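Local structure of hyaluronoglucosaminidase (Apis mellifera, 1FCQ) at residues A[239-242]-A[243-247]. The protein hydrolyses hyaluronan as a glycosidase family 56 enzyme of bee venom, where it is also a major allergen. Sequence-based numbering, arbitrary orientation.
Sequences GLVG and GRVKE
Leu240 and Arg244, one turn apart on helix 234-253, meet where the leucine lies against the flat end of the arginine. The methyl CD2 of Leu240 sits over one face of the guanidinium, displaced from the centre of the group, 3.7 Å from Arg244 NE. Arg244 reaches this position by running back along the helix: its CG lies beside the backbone N (chi1 -64°), and the chain is then extended as far as NE. That course carries its aliphatic part past the carbonyl of Leu240, with Arg244 CG 3.2 Å from Leu240 O. Leu240 CG, anti to its own backbone N (chi1 179°), carries CD2 over that face. One residue further along, Val241 and Val245 run alongside each other in the same direction, CG1 of Val241 being 4.1 Å from CG2 of Val245. On the methylene chain of Lys246, CG passes close to Gly242 O.

The i to i+4 bonds are those of an alpha-helix, with Gly243 N to Gly239 O at 2.9 Å and like bonds from Val245 N to Val241 O and from Lys246 N to Gly242 O, but the one from Arg244 N to Leu240 O is weak (3.4 Å). Leu240 O also accepts a hydrogen bond from Asn191 ND2, which may contribute to that weakness, while Asn191 OD1 takes Arg244 NE and the carbonyl of Ser225 takes Arg244 NH2. Val241 packs on Thr286 and Ile290, where helix 234-253 packs against helix 280-292 on the outside of the barrel. Asn191 thus bridges a helix carbonyl and the arginine, and these bonds, with the leucine against one face, should limit the rotation of the guanidinium and join the helix to the loops carrying Asn191 and Ser225.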
loop_
_atom_site.group_PDB
_atom_site.type_symbol
_atom_site.label_atom_id
_atom_site.label_comp_id
_atom_site.label_asym_id
_atom_site.label_seq_id
_atom_site.Cartn_x
_atom_site.Cartn_y
_atom_site.Cartn_z
ATOM N N GLY A 239 9.014 -16.639 -3.573
ATOM C CA GLY A 239 8.083 -16.613 -4.693
ATOM C C GLY A 239 6.992 -15.563 -4.531
ATOM O O GLY A 239 6.593 -14.917 -5.507
ATOM N N LEU A 240 6.459 -15.425 -3.327
ATOM C CA LEU A 240 5.448 -14.426 -3.009
ATOM C C LEU A 240 6.014 -13.058 -3.384
ATOM O O LEU A 240 5.354 -12.272 -4.072
ATOM C CB LEU A 240 5.100 -14.440 -1.522
ATOM C CG LEU A 240 4.084 -13.452 -0.958
ATOM C CD1 LEU A 240 3.538 -13.978 0.366
ATOM C CD2 LEU A 240 4.660 -12.061 -0.692
ATOM N N VAL A 241 7.213 -12.757 -2.871
ATOM C CA VAL A 241 7.852 -11.482 -3.155
ATOM C C VAL A 241 8.113 -11.330 -4.645
ATOM O O VAL A 241 7.801 -10.310 -5.252
ATOM C CB VAL A 241 9.167 -11.344 -2.363
ATOM C CG1 VAL A 241 9.941 -10.088 -2.725
ATOM C CG2 VAL A 241 8.856 -11.346 -0.869
ATOM N N GLY A 242 8.745 -12.352 -5.234
ATOM C CA GLY A 242 9.108 -12.308 -6.643
ATOM C C GLY A 242 7.956 -12.037 -7.589
ATOM O O GLY A 242 8.054 -11.155 -8.456
ATOM N N GLY A 243 6.864 -12.762 -7.450
ATOM C CA GLY A 243 5.679 -12.616 -8.267
ATOM C C GLY A 243 5.134 -11.188 -8.216
ATOM O O GLY A 243 4.800 -10.578 -9.246
ATOM N N ARG A 244 5.069 -10.646 -7.001
ATOM C CA ARG A 244 4.577 -9.286 -6.799
ATOM C C ARG A 244 5.498 -8.220 -7.344
ATOM O O ARG A 244 4.993 -7.251 -7.930
ATOM C CB ARG A 244 4.299 -9.067 -5.310
ATOM C CG ARG A 244 3.180 -10.004 -4.865
ATOM C CD ARG A 244 2.961 -9.849 -3.363
ATOM N NE ARG A 244 1.955 -10.845 -2.976
ATOM C CZ ARG A 244 1.280 -10.837 -1.846
ATOM N NH1 ARG A 244 0.399 -11.814 -1.628
ATOM N NH2 ARG A 244 1.463 -9.887 -0.936
ATOM N N VAL A 245 6.816 -8.393 -7.203
ATOM C CA VAL A 245 7.753 -7.418 -7.736
ATOM C C VAL A 245 7.790 -7.494 -9.261
ATOM O O VAL A 245 7.819 -6.459 -9.926
ATOM C CB VAL A 245 9.161 -7.586 -7.142
ATOM C CG1 VAL A 245 10.176 -6.692 -7.837
ATOM C CG2 VAL A 245 9.106 -7.293 -5.643
ATOM N N LYS A 246 7.696 -8.708 -9.808
ATOM C CA LYS A 246 7.622 -8.825 -11.269
ATOM C C LYS A 246 6.367 -8.138 -11.805
ATOM O O LYS A 246 6.438 -7.502 -12.869
ATOM C CB LYS A 246 7.603 -10.286 -11.730
ATOM C CG LYS A 246 8.919 -11.027 -11.550
ATOM C CD LYS A 246 8.720 -12.504 -11.902
ATOM C CE LYS A 246 9.981 -13.315 -11.703
ATOM N NZ LYS A 246 9.737 -14.773 -11.934
ATOM N N GLU A 247 5.225 -8.275 -11.131
ATOM C CA GLU A 247 3.996 -7.643 -11.625
ATOM C C GLU A 247 4.173 -6.139 -11.680
ATOM O O GLU A 247 3.852 -5.468 -12.668
ATOM C CB GLU A 247 2.807 -8.022 -10.748
ATOM C CG GLU A 247 1.459 -7.520 -11.234
ATOM C CD GLU A 247 0.985 -8.189 -12.506
ATOM O OE1 GLU A 247 1.601 -9.184 -12.941
ATOM O OE2 GLU A 247 -0.005 -7.689 -13.074
#